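Ufm1-specific protease (Caenorhabditis elegans, PDB 5EJJ) is a thiol protease that hydrolyses the peptide bond at the C-terminal glycine of the ubiquitin-like modifier UFM-1 and is required to bring certain odorant receptors to olfactory cilia. Local coordinates at residues A[9-14]-A[93-98]; A[146-151]-A[274-279]; A[167-172]-A[186-191]; A[294-299]-A[327-332]; A[395-400]-A[490-495]. All blocks are in the same frame, centred on the assembly; numbering follows the deposited sequence.

Contact 1: A[9-14]-A[93-98]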
# COMPACT_ATOMS: atom_id res chain seq x y z
N GLN A 9 -5.88 -16.57 -8.24
CA GLN A 9 -6.77 -15.98 -7.24
C GLN A 9 -6.78 -14.48 -7.42
O GLN A 9 -7.84 -13.85 -7.50
CB GLN A 9 -6.35 -16.28 -5.80
CG GLN A 9 -6.25 -17.76 -5.39
CD GLN A 9 -7.58 -18.51 -5.44
OE1 GLN A 9 -8.61 -17.96 -5.87
NE2 GLN A 9 -7.56 -19.78 -5.01
N ALA A 10 -5.56 -13.93 -7.48
CA ALA A 10 -5.35 -12.49 -7.58
C ALA A 10 -6.12 -11.95 -8.79
O ALA A 10 -6.88 -10.99 -8.68
CB ALA A 10 -3.90 -12.20 -7.68
N MET A 11 -5.95 -12.63 -9.93
CA MET A 11 -6.69 -12.33 -11.16
C MET A 11 -8.19 -12.30 -10.96
O MET A 11 -8.81 -11.30 -11.29
CB MET A 11 -6.36 -13.35 -12.25
CG MET A 11 -7.17 -13.15 -13.53
SD MET A 11 -6.79 -14.34 -14.85
CE MET A 11 -7.25 -15.89 -14.08
N PHE A 12 -8.76 -13.39 -10.42
CA PHE A 12 -10.20 -13.48 -10.14
C PHE A 12 -10.68 -12.31 -9.31
O PHE A 12 -11.71 -11.70 -9.59
CB PHE A 12 -10.53 -14.77 -9.38
CG PHE A 12 -10.26 -16.02 -10.16
CD1 PHE A 12 -10.44 -16.04 -11.54
CD2 PHE A 12 -9.82 -17.16 -9.52
CE1 PHE A 12 -10.18 -17.19 -12.27
CE2 PHE A 12 -9.55 -18.30 -10.24
CZ PHE A 12 -9.74 -18.32 -11.63
N GLN A 13 -9.92 -12.01 -8.26
CA GLN A 13 -10.25 -10.89 -7.41
C GLN A 13 -10.24 -9.57 -8.18
O GLN A 13 -10.95 -8.64 -7.83
CB GLN A 13 -9.26 -10.81 -6.27
CG GLN A 13 -9.57 -9.68 -5.33
CD GLN A 13 -10.89 -9.89 -4.67
OE1 GLN A 13 -11.25 -11.03 -4.34
NE2 GLN A 13 -11.64 -8.81 -4.48
N ASN A 14 -9.41 -9.46 -9.20
CA ASN A 14 -9.39 -8.22 -9.95
C ASN A 14 -10.67 -8.08 -10.75
O ASN A 14 -11.29 -7.02 -10.74
CB ASN A 14 -8.18 -8.13 -10.85
CG ASN A 14 -6.98 -7.49 -10.17
OD1 ASN A 14 -7.04 -7.07 -9.00
ND2 ASN A 14 -5.88 -7.42 -10.90
N PHE A 93 0.86 -13.55 -25.78
CA PHE A 93 -0.18 -14.58 -25.59
C PHE A 93 -1.54 -13.97 -25.29
O PHE A 93 -1.66 -12.76 -25.04
CB PHE A 93 0.19 -15.56 -24.49
CG PHE A 93 0.29 -14.94 -23.13
CD1 PHE A 93 -0.84 -14.69 -22.37
CD2 PHE A 93 1.54 -14.61 -22.60
CE1 PHE A 93 -0.74 -14.10 -21.14
CE2 PHE A 93 1.65 -14.03 -21.35
CZ PHE A 93 0.50 -13.77 -20.62
N THR A 94 -2.58 -14.81 -25.33
CA THR A 94 -3.90 -14.40 -24.85
C THR A 94 -4.49 -15.38 -23.84
O THR A 94 -4.55 -16.59 -24.10
CB THR A 94 -4.91 -14.15 -25.99
OG1 THR A 94 -4.37 -13.19 -26.91
CG2 THR A 94 -6.19 -13.61 -25.41
N LEU A 95 -4.89 -14.89 -22.68
CA LEU A 95 -5.59 -15.74 -21.73
C LEU A 95 -6.99 -16.01 -22.27
O LEU A 95 -7.67 -15.09 -22.77
CB LEU A 95 -5.67 -15.10 -20.34
CG LEU A 95 -4.39 -14.80 -19.56
CD1 LEU A 95 -4.76 -14.17 -18.23
CD2 LEU A 95 -3.58 -16.05 -19.35
N GLN A 96 -7.41 -17.27 -22.19
CA GLN A 96 -8.78 -17.60 -22.54
C GLN A 96 -9.60 -17.73 -21.27
O GLN A 96 -9.22 -18.44 -20.35
CB GLN A 96 -8.83 -18.87 -23.37
CG GLN A 96 -8.07 -18.74 -24.68
CD GLN A 96 -8.60 -17.60 -25.54
OE1 GLN A 96 -9.79 -17.28 -25.51
NE2 GLN A 96 -7.71 -16.98 -26.31
N LEU A 97 -10.70 -17.00 -21.21
CA LEU A 97 -11.46 -16.91 -19.97
C LEU A 97 -12.95 -17.05 -20.23
O LEU A 97 -13.42 -16.77 -21.33
CB LEU A 97 -11.20 -15.56 -19.30
CG LEU A 97 -9.80 -15.20 -18.83
CD1 LEU A 97 -9.87 -13.89 -18.05
CD2 LEU A 97 -9.20 -16.31 -18.00
N THR A 98 -13.68 -17.47 -19.20
CA THR A 98 -15.12 -17.56 -19.27
C THR A 98 -15.69 -16.84 -18.06
O THR A 98 -14.99 -16.68 -17.05
CB THR A 98 -15.60 -19.01 -19.22
OG1 THR A 98 -15.58 -19.47 -17.86
CG2 THR A 98 -14.70 -19.90 -20.08
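Leu95 and Leu97, alternate residues of strand 94-97, meet the same side chain of helix 8-19, that of Met11. Leu95 comes first along the strand: its CD1 lies 3.9 Å from Met11 SD, and the two side chains run antiparallel, side by side. Backbone bonds to Asn78 and Asn80 tie Leu95 to strand 74-81. Between the two leucines the side chain of Gln96 touches Met113 of helix 107-113, and its backbone N is hydrogen-bonded to Asn114 OD1. Leu97 then returns to helix 8-19, its CD2 4.4 Å from Met11 CE. Thr98, just past the strand, is the N-cap of the next helix, its OG1 bonded to Met101 N. What lets one methionine serve both leucines is its shape: CG is anti to the backbone N (chi1 176°), the chain runs straight out to sulfur, and only the bend at chi3 (62°) swings the methyl across to Leu97. Phe51 of strand 45-53 and Phe110 of helix 107-113 also touch both Met11 and Leu97, closing an apolar layer. The arrangement is that of an alpha/beta sandwich, a helix laid over a mixed sheet through alternate strand residues, here in the N-terminal MPN region of the protease.

Contact 2: A[146-151]-A[274-279]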
# COMPACT_ATOMS: atom_id res chain seq x y z
N GLU A 146 0.79 19.70 -27.37
CA GLU A 146 1.77 18.98 -28.16
C GLU A 146 3.20 19.16 -27.69
O GLU A 146 4.11 18.37 -28.03
CB GLU A 146 1.62 19.28 -29.65
CG GLU A 146 0.78 18.21 -30.36
CD GLU A 146 1.09 16.77 -29.89
OE1 GLU A 146 0.17 16.12 -29.32
OE2 GLU A 146 2.24 16.30 -30.09
N ASP A 147 3.41 20.20 -26.88
CA ASP A 147 4.71 20.44 -26.29
C ASP A 147 4.95 19.48 -25.14
O ASP A 147 5.99 18.82 -25.10
CB ASP A 147 4.84 21.88 -25.81
CG ASP A 147 5.04 22.84 -26.95
OD1 ASP A 147 5.58 22.42 -28.01
OD2 ASP A 147 4.66 24.02 -26.78
N VAL A 148 3.99 19.41 -24.21
CA VAL A 148 4.07 18.46 -23.09
C VAL A 148 4.36 17.04 -23.57
O VAL A 148 5.20 16.34 -22.99
CB VAL A 148 2.82 18.50 -22.18
CG1 VAL A 148 2.23 17.13 -22.02
CG2 VAL A 148 3.19 19.02 -20.81
N LYS A 149 3.71 16.62 -24.64
CA LYS A 149 4.04 15.37 -25.28
C LYS A 149 5.52 15.39 -25.72
O LYS A 149 6.29 14.50 -25.39
CB LYS A 149 3.08 15.11 -26.44
CG LYS A 149 3.24 13.77 -27.16
CD LYS A 149 2.03 13.49 -28.07
CE LYS A 149 2.28 12.37 -29.09
NZ LYS A 149 3.10 12.76 -30.27
N SER A 150 5.93 16.44 -26.42
CA SER A 150 7.29 16.50 -26.97
C SER A 150 8.40 16.63 -25.93
O SER A 150 9.54 16.18 -26.16
CB SER A 150 7.42 17.63 -27.99
OG SER A 150 8.80 17.92 -28.24
N ALA A 151 8.09 17.28 -24.80
CA ALA A 151 9.08 17.50 -23.76
C ALA A 151 9.46 16.14 -23.22
O ALA A 151 10.65 15.80 -23.06
CB ALA A 151 8.51 18.36 -22.67
N VAL A 274 -1.27 12.86 -17.28
CA VAL A 274 -2.25 13.44 -16.37
C VAL A 274 -2.44 14.89 -16.74
O VAL A 274 -3.55 15.41 -16.75
CB VAL A 274 -1.79 13.38 -14.90
CG1 VAL A 274 -2.88 13.86 -14.00
CG2 VAL A 274 -1.46 11.97 -14.52
N THR A 275 -1.33 15.54 -17.06
CA THR A 275 -1.35 16.94 -17.46
C THR A 275 -2.19 17.19 -18.70
O THR A 275 -3.09 18.02 -18.67
CB THR A 275 0.07 17.45 -17.70
OG1 THR A 275 0.78 17.41 -16.45
CG2 THR A 275 0.04 18.86 -18.22
N VAL A 276 -1.89 16.47 -19.78
CA VAL A 276 -2.68 16.55 -21.00
C VAL A 276 -4.17 16.36 -20.70
O VAL A 276 -4.99 17.17 -21.10
CB VAL A 276 -2.22 15.51 -22.07
CG1 VAL A 276 -3.33 15.23 -23.07
CG2 VAL A 276 -0.99 16.01 -22.78
N ASN A 277 -4.51 15.29 -19.98
CA ASN A 277 -5.87 15.03 -19.55
C ASN A 277 -6.56 16.24 -18.92
O ASN A 277 -7.68 16.58 -19.27
CB ASN A 277 -5.88 13.87 -18.54
CG ASN A 277 -7.25 13.24 -18.37
OD1 ASN A 277 -7.74 12.57 -19.28
ND2 ASN A 277 -7.87 13.43 -17.19
N GLY A 278 -5.89 16.90 -17.98
CA GLY A 278 -6.46 18.07 -17.34
C GLY A 278 -6.59 19.27 -18.28
O GLY A 278 -7.44 20.13 -18.10
N ILE A 279 -5.71 19.34 -19.27
CA ILE A 279 -5.77 20.39 -20.28
C ILE A 279 -7.01 20.20 -21.15
O ILE A 279 -7.82 21.12 -21.29
CB ILE A 279 -4.50 20.38 -21.15
CG1 ILE A 279 -3.34 21.04 -20.42
CG2 ILE A 279 -4.74 21.07 -22.47
CD1 ILE A 279 -2.07 20.95 -21.22
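Val148 joins helix 144-156 to Thr275 and Val276 of helix 253-280, a helix-against-helix contact in the alpha/beta domain whose mixed five-stranded sheet includes strand 127-139. The backbones come nearest at Val148 and Val276, whose CA atoms are 7.3 Å apart, a spacing that small branched side chains can bridge. Starting from its root, Val148 CB stops short of the other helix, 4.6 Å from Val276 CG2, and the work falls to the two methyls beyond it. CG1 takes one branch and meets Val276 CG2 at 3.5 Å. CG2 takes the other and reaches the neighbouring residue, coming 4.1 Å from the methyl of Thr275, so that the fork of one valine is shared between two consecutive residues of the opposing helix. In both pairs the side chains pass at a slant. The same valine also touches Trp137 and Leu139 of strand 127-139, which places it where the two helices and the sheet converge. At the outer side the character changes: Lys149 NZ and the poorly ordered Glu146 form a long salt bridge within their own helix. Thr275 serves an apolar contact despite its hydroxyl because its methyl is the branch anti to the backbone N, with OG1 (chi1 -65°) turned back beside that N and hydrogen-bonded to Thr271 O, one turn earlier in the helix.

Contact 3: A[167-172]-A[186-191]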
# COMPACT_ATOMS: atom_id res chain seq x y z
N ALA A 167 25.75 7.99 -0.45
CA ALA A 167 27.06 8.27 0.13
C ALA A 167 27.36 7.45 1.38
O ALA A 167 28.49 7.01 1.57
CB ALA A 167 27.20 9.76 0.40
N GLU A 168 26.34 7.24 2.22
CA GLU A 168 26.45 6.42 3.43
C GLU A 168 26.86 4.97 3.16
O GLU A 168 27.09 4.21 4.08
CB GLU A 168 25.11 6.44 4.19
CG GLU A 168 25.16 5.90 5.63
CD GLU A 168 23.78 5.50 6.15
OE1 GLU A 168 22.80 5.65 5.39
OE2 GLU A 168 23.67 5.04 7.32
N HIS A 169 26.94 4.57 1.90
CA HIS A 169 27.32 3.21 1.59
C HIS A 169 28.20 3.15 0.36
O HIS A 169 28.61 2.07 -0.05
CB HIS A 169 26.09 2.34 1.36
CG HIS A 169 25.23 2.19 2.57
ND1 HIS A 169 25.47 1.25 3.55
CD2 HIS A 169 24.10 2.84 2.95
CE1 HIS A 169 24.53 1.34 4.48
NE2 HIS A 169 23.69 2.29 4.14
N GLY A 170 28.49 4.30 -0.23
CA GLY A 170 29.39 4.33 -1.37
C GLY A 170 28.85 3.55 -2.56
O GLY A 170 29.54 2.75 -3.20
N LEU A 171 27.58 3.81 -2.85
CA LEU A 171 26.86 3.16 -3.92
C LEU A 171 26.68 4.14 -5.06
O LEU A 171 26.29 5.31 -4.85
CB LEU A 171 25.50 2.71 -3.40
CG LEU A 171 25.62 1.65 -2.33
CD1 LEU A 171 24.26 1.19 -1.86
CD2 LEU A 171 26.42 0.51 -2.93
N VAL A 172 26.96 3.68 -6.27
CA VAL A 172 26.74 4.52 -7.43
C VAL A 172 26.06 3.73 -8.55
O VAL A 172 26.54 2.68 -8.98
CB VAL A 172 28.05 5.26 -7.88
CG1 VAL A 172 29.18 4.29 -8.08
CG2 VAL A 172 27.84 6.04 -9.15
N LEU A 186 23.80 -4.98 -5.03
CA LEU A 186 23.18 -4.57 -3.75
C LEU A 186 22.66 -5.72 -2.88
O LEU A 186 21.85 -5.48 -1.96
CB LEU A 186 22.04 -3.55 -3.92
CG LEU A 186 22.18 -2.19 -4.57
CD1 LEU A 186 22.20 -2.38 -6.06
CD2 LEU A 186 21.00 -1.34 -4.20
N ASP A 187 23.12 -6.94 -3.16
CA ASP A 187 22.63 -8.13 -2.48
C ASP A 187 22.57 -7.99 -0.97
O ASP A 187 21.60 -8.42 -0.34
CB ASP A 187 23.44 -9.34 -2.86
CG ASP A 187 23.10 -9.84 -4.24
OD1 ASP A 187 22.43 -9.09 -4.97
OD2 ASP A 187 23.50 -10.98 -4.59
N LYS A 188 23.59 -7.37 -0.40
CA LYS A 188 23.60 -7.04 1.01
C LYS A 188 22.28 -6.39 1.46
O LYS A 188 21.80 -6.65 2.56
CB LYS A 188 24.81 -6.15 1.34
CG LYS A 188 24.66 -5.33 2.62
CD LYS A 188 25.98 -4.69 3.07
CE LYS A 188 26.52 -3.65 2.08
NZ LYS A 188 27.26 -2.52 2.77
N PHE A 189 21.67 -5.57 0.60
CA PHE A 189 20.49 -4.79 0.98
C PHE A 189 19.18 -5.39 0.51
O PHE A 189 18.13 -5.08 1.06
CB PHE A 189 20.53 -3.39 0.39
CG PHE A 189 21.76 -2.62 0.71
CD1 PHE A 189 22.86 -2.68 -0.14
CD2 PHE A 189 21.82 -1.81 1.84
CE1 PHE A 189 23.99 -1.97 0.15
CE2 PHE A 189 22.95 -1.10 2.13
CZ PHE A 189 24.04 -1.17 1.28
N SER A 190 19.23 -6.18 -0.56
CA SER A 190 17.99 -6.61 -1.16
C SER A 190 17.63 -8.06 -0.88
O SER A 190 16.80 -8.62 -1.60
CB SER A 190 18.05 -6.38 -2.67
OG SER A 190 19.15 -7.04 -3.27
N LYS A 191 18.21 -8.65 0.16
CA LYS A 191 18.24 -10.12 0.27
C LYS A 191 16.91 -10.77 0.60
O LYS A 191 16.36 -11.55 -0.21
CB LYS A 191 19.31 -10.60 1.24
CG LYS A 191 19.79 -12.02 0.92
CD LYS A 191 20.41 -12.70 2.14
CE LYS A 191 20.69 -14.19 1.91
NZ LYS A 191 21.04 -14.87 3.21
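A beta hairpin, strands 163-166 and 171-173 with a G1 bulge at Gly170 and Leu171 opposite Asn166, presents His169 and Leu171 to the ring of Phe189. The two aromatic rings form a T-shaped pair, their planes at 87° and their centroids 4.9 Å apart. Phe189 supplies the edge and His169 the face: Phe189 CE2 stands 3.7 Å above the imidazole plane, over its centre, while Phe189 CZ lies 3.6 Å from His169 ND1. Phe189 CG is anti to the carbonyl carbon (chi1 -55°), which lets the ring reach the hairpin. Leu171 meets the phenyl ring from the opposing direction, at a slant, with its CD1 3.8 Å from Phe189 CE1. Strand 171-173 is an outermost strand of the mixed sheet in the UfSP2-type N-terminal region, and Phe189, in a short, weakly bonded helix, also touches Ile200 of strand 199-205, so the ring spans from the sheet to the hairpin loop. A serine in place of Phe189 is likely to leave the face of His169 and the CD1 methyl of Leu171 without their partner, opening a gap between hairpin and helix. Lys188 lays its CG over one face of the Phe189 ring, and its NZ ends 4.2 Å from His169 ND1; with that ammonium group so near, a protonated imidazole would probably be disfavoured.

Contact 4: A[294-299]-A[327-332]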
# COMPACT_ATOMS: atom_id res chain seq x y z
N LEU A 294 0.92 0.67 -2.38
CA LEU A 294 0.87 -0.78 -2.48
C LEU A 294 -0.57 -1.14 -2.25
O LEU A 294 -0.98 -1.35 -1.12
CB LEU A 294 1.72 -1.42 -1.38
CG LEU A 294 1.67 -2.94 -1.34
CD1 LEU A 294 1.99 -3.47 -2.70
CD2 LEU A 294 2.68 -3.47 -0.35
N PRO A 295 -1.37 -1.17 -3.32
CA PRO A 295 -2.79 -1.48 -3.18
C PRO A 295 -2.99 -2.80 -2.48
O PRO A 295 -2.07 -3.62 -2.48
CB PRO A 295 -3.27 -1.56 -4.62
CG PRO A 295 -2.41 -0.57 -5.33
CD PRO A 295 -1.04 -0.77 -4.69
N PRO A 296 -4.17 -3.00 -1.88
CA PRO A 296 -4.48 -4.27 -1.21
C PRO A 296 -4.35 -5.43 -2.19
O PRO A 296 -4.93 -5.38 -3.28
CB PRO A 296 -5.94 -4.09 -0.78
CG PRO A 296 -6.48 -3.03 -1.68
CD PRO A 296 -5.32 -2.08 -1.84
N GLY A 297 -3.55 -6.42 -1.83
CA GLY A 297 -3.44 -7.63 -2.62
C GLY A 297 -2.21 -7.64 -3.48
O GLY A 297 -1.66 -8.71 -3.77
N TRP A 298 -1.80 -6.44 -3.91
CA TRP A 298 -0.68 -6.27 -4.83
C TRP A 298 0.70 -6.68 -4.28
O TRP A 298 0.97 -6.55 -3.09
CB TRP A 298 -0.61 -4.81 -5.25
CG TRP A 298 -1.61 -4.42 -6.25
CD1 TRP A 298 -2.89 -4.84 -6.35
CD2 TRP A 298 -1.40 -3.51 -7.34
NE1 TRP A 298 -3.51 -4.24 -7.43
CE2 TRP A 298 -2.60 -3.43 -8.05
CE3 TRP A 298 -0.30 -2.77 -7.77
CZ2 TRP A 298 -2.74 -2.63 -9.17
CZ3 TRP A 298 -0.43 -1.99 -8.87
CH2 TRP A 298 -1.64 -1.92 -9.56
N VAL A 299 1.58 -7.15 -5.15
CA VAL A 299 2.89 -7.58 -4.70
C VAL A 299 3.99 -6.82 -5.42
O VAL A 299 5.17 -7.14 -5.30
CB VAL A 299 3.11 -9.07 -4.93
CG1 VAL A 299 2.15 -9.84 -4.11
CG2 VAL A 299 2.92 -9.40 -6.39
N ASN A 327 -8.32 -1.92 -11.31
CA ASN A 327 -9.19 -2.92 -10.69
C ASN A 327 -9.07 -2.90 -9.18
O ASN A 327 -8.97 -3.96 -8.56
CB ASN A 327 -8.90 -4.32 -11.21
CG ASN A 327 -9.16 -4.46 -12.69
OD1 ASN A 327 -8.84 -5.49 -13.29
ND2 ASN A 327 -9.72 -3.44 -13.31
N LEU A 328 -9.05 -1.71 -8.59
CA LEU A 328 -9.08 -1.60 -7.15
C LEU A 328 -10.51 -1.82 -6.66
O LEU A 328 -11.45 -1.76 -7.46
CB LEU A 328 -8.57 -0.24 -6.72
CG LEU A 328 -7.18 0.06 -7.26
CD1 LEU A 328 -6.67 1.42 -6.76
CD2 LEU A 328 -6.24 -1.06 -6.89
N PRO A 329 -10.69 -2.12 -5.36
CA PRO A 329 -12.05 -2.38 -4.86
C PRO A 329 -12.74 -1.09 -4.44
O PRO A 329 -12.06 -0.18 -3.96
CB PRO A 329 -11.78 -3.27 -3.65
CG PRO A 329 -10.44 -2.81 -3.13
CD PRO A 329 -9.66 -2.30 -4.32
N SER A 330 -14.06 -1.03 -4.60
CA SER A 330 -14.83 0.21 -4.39
C SER A 330 -15.36 0.43 -2.97
O SER A 330 -15.85 1.50 -2.64
CB SER A 330 -15.98 0.26 -5.37
OG SER A 330 -16.77 -0.91 -5.24
N SER A 331 -15.25 -0.58 -2.13
CA SER A 331 -15.74 -0.50 -0.77
C SER A 331 -14.97 0.46 0.15
O SER A 331 -15.42 0.71 1.27
CB SER A 331 -15.71 -1.90 -0.16
OG SER A 331 -14.37 -2.27 0.15
N LYS A 332 -13.82 0.97 -0.30
CA LYS A 332 -12.92 1.73 0.59
C LYS A 332 -11.85 2.53 -0.16
O LYS A 332 -11.61 2.28 -1.34
CB LYS A 332 -12.27 0.79 1.63
CG LYS A 332 -11.49 -0.37 1.04
CD LYS A 332 -10.98 -1.33 2.12
CE LYS A 332 -10.00 -2.34 1.52
NZ LYS A 332 -9.30 -3.19 2.54
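Leu328 sets its CD2 methyl into the corner where the edge of the Pro295 ring meets the indole of Trp298, showing how two loops with no regular helix or strand can fit together largely through the shapes of apolar side chains. This methyl is the bump: it rests 3.8 Å from Pro295 CB and approaches the indole at a slant, 4.2 Å from Trp298 NE1. The corner has walls because the loop folds on itself: Pro295 CG sits 3.7 Å above the plane of the Trp298 ring, over its centre, so the proline lies flat on the indole, and the leucine methyl lodges beside this pair. Leu328 carries CG anti to its carbonyl carbon (chi1 -55°), an orientation that brings the fork nearer to the corner although its CB does not aim there. A second, slightly wider-spaced fit follows one residue along. The rings of Pro296 and Pro329 pass each other at an angle, CG of Pro296 4.2 Å from CD of Pro329, one rigid ring against another. Val334 touches both Pro296 and Leu328 and so covers the place where the two loops come together.

Segment 327-332 is anchored toward the N-terminal region by Asn327, whose OD1 is hydrogen-bonded to Phe51 N, and Trp298 meets the ring of His48 there with planes at about 45°. The shape of loop 294-299 rests on a bond of 3.2 Å from Trp298 N to Pro295 O, which closes a turn with Gly297 at positive phi: a classic Pro-Gly type II beta turn, used here at the junction with the MPN region.

Contact 5: A[395-400]-A[490-495]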
# COMPACT_ATOMS: atom_id res chain seq x y z
N GLY A 395 -1.25 7.24 30.76
CA GLY A 395 -1.47 7.32 29.32
C GLY A 395 -1.87 6.07 28.54
O GLY A 395 -2.28 6.20 27.39
N CYS A 396 -1.77 4.89 29.16
CA CYS A 396 -2.01 3.61 28.47
C CYS A 396 -3.15 3.62 27.44
O CYS A 396 -3.00 3.11 26.32
CB CYS A 396 -2.15 2.42 29.46
SG CYS A 396 -3.46 2.48 30.75
N ALA A 397 -4.27 4.23 27.79
CA ALA A 397 -5.41 4.25 26.90
C ALA A 397 -5.28 5.34 25.85
O ALA A 397 -5.86 5.23 24.77
CB ALA A 397 -6.69 4.42 27.68
N TYR A 398 -4.53 6.39 26.16
CA TYR A 398 -4.28 7.45 25.18
C TYR A 398 -3.55 6.86 23.98
O TYR A 398 -3.88 7.13 22.83
CB TYR A 398 -3.40 8.54 25.78
CG TYR A 398 -4.09 9.49 26.72
CD1 TYR A 398 -3.89 9.40 28.09
CD2 TYR A 398 -4.92 10.49 26.23
CE1 TYR A 398 -4.51 10.28 28.94
CE2 TYR A 398 -5.54 11.37 27.07
CZ TYR A 398 -5.34 11.26 28.43
OH TYR A 398 -5.95 12.13 29.29
N ARG A 399 -2.54 6.06 24.29
CA ARG A 399 -1.71 5.43 23.29
C ARG A 399 -2.55 4.54 22.37
O ARG A 399 -2.39 4.59 21.15
CB ARG A 399 -0.59 4.63 23.97
CG ARG A 399 0.31 5.50 24.84
CD ARG A 399 0.54 6.85 24.15
NE ARG A 399 1.70 7.57 24.65
CZ ARG A 399 2.32 8.53 23.97
NH1 ARG A 399 1.90 8.87 22.76
NH2 ARG A 399 3.38 9.14 24.49
N SER A 400 -3.44 3.74 22.96
CA SER A 400 -4.33 2.89 22.16
C SER A 400 -5.25 3.74 21.32
O SER A 400 -5.64 3.34 20.22
CB SER A 400 -5.16 1.97 23.05
OG SER A 400 -4.39 0.87 23.44
N PRO A 490 -8.32 -1.65 14.58
CA PRO A 490 -7.77 -2.19 15.82
C PRO A 490 -8.79 -1.97 16.94
O PRO A 490 -9.58 -1.02 16.89
CB PRO A 490 -6.50 -1.36 16.06
CG PRO A 490 -6.28 -0.57 14.80
CD PRO A 490 -7.63 -0.41 14.17
N VAL A 491 -8.78 -2.86 17.92
CA VAL A 491 -9.78 -2.83 18.98
C VAL A 491 -9.12 -2.42 20.28
O VAL A 491 -8.09 -2.97 20.68
CB VAL A 491 -10.45 -4.21 19.14
CG1 VAL A 491 -11.17 -4.33 20.46
CG2 VAL A 491 -11.40 -4.45 17.98
N MET A 492 -9.71 -1.41 20.94
CA MET A 492 -9.26 -1.07 22.27
C MET A 492 -10.05 -1.87 23.30
O MET A 492 -11.29 -1.79 23.37
CB MET A 492 -9.36 0.42 22.55
CG MET A 492 -9.01 0.78 24.01
SD MET A 492 -10.40 0.86 25.19
CE MET A 492 -9.50 1.34 26.66
N ILE A 493 -9.30 -2.65 24.07
CA ILE A 493 -9.85 -3.47 25.14
C ILE A 493 -9.63 -2.72 26.46
O ILE A 493 -8.50 -2.40 26.84
CB ILE A 493 -9.23 -4.91 25.14
CG1 ILE A 493 -9.78 -5.77 26.28
CG2 ILE A 493 -7.72 -4.87 25.23
CD1 ILE A 493 -11.15 -6.25 26.05
N GLY A 494 -10.75 -2.40 27.11
CA GLY A 494 -10.75 -1.70 28.38
C GLY A 494 -10.59 -2.68 29.52
O GLY A 494 -11.57 -3.20 30.06
N GLY A 495 -9.33 -2.95 29.86
CA GLY A 495 -8.98 -3.84 30.95
C GLY A 495 -9.41 -3.19 32.23
O GLY A 495 -9.97 -2.10 32.19
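Met492 packs against Ala397 and Ser400 in a papain-like (clan CA) arrangement, in which the helix that begins near the inferred nucleophile Cys396 lies on the antiparallel sheet of the peptidase domain. The close side is where the backbones converge, with the CA atoms of Ser400 and Met492 6.3 Å apart. There Met492 CG, anti to the backbone N (chi1 175°), sits 4.1 Å from Ser400 CB. The chain then bends at chi2 (-93°) and carries its methyl along the helix, so that Met492 CE stops 4.3 Å from Ala397 CB. Ile450 of helix 447-457 and Ala499 of strand 499-507 touch both Ala397 and Met492, completing an apolar layer. Toward the start of the helix and the end of the strand the two segments part: Cys396 SG stays 7.4 Å from Met492 CE, and the cysteine touches His522, probably its catalytic partner, while strand 491-494 runs out into Gly495, which is partly exposed. Ser400, about 8 Å from the side chains of His522 and of Asp520, probably also catalytic, lies near the active site, probably in its second shell. It faces the methionine with CB alone; its OG is hydrogen-bonded to Thr501 OG1.

Contacts 1, 2 and 5 are buried and rely on aliphatic and methionine groups: helix on strand in contacts 1 and 5, helix on helix in contact 2. Contacts 3 and 4 are only partly buried and turn to flat or rigid groups, an aromatic T-shaped pair in one and prolines beside an indole in the other. Contact 3 is nested in the chain loop that contact 2 closes. Contacts 1 and 4 touch, Asn14 O lying 3.6 Å from Asn327 CB, and so connect helix 8-19 with the loop 327-332. Contact 5 stands apart in the peptidase region, its centre about 43 Å from that of contact 1, and it alone holds a residue, Cys396, inferred to be catalytic.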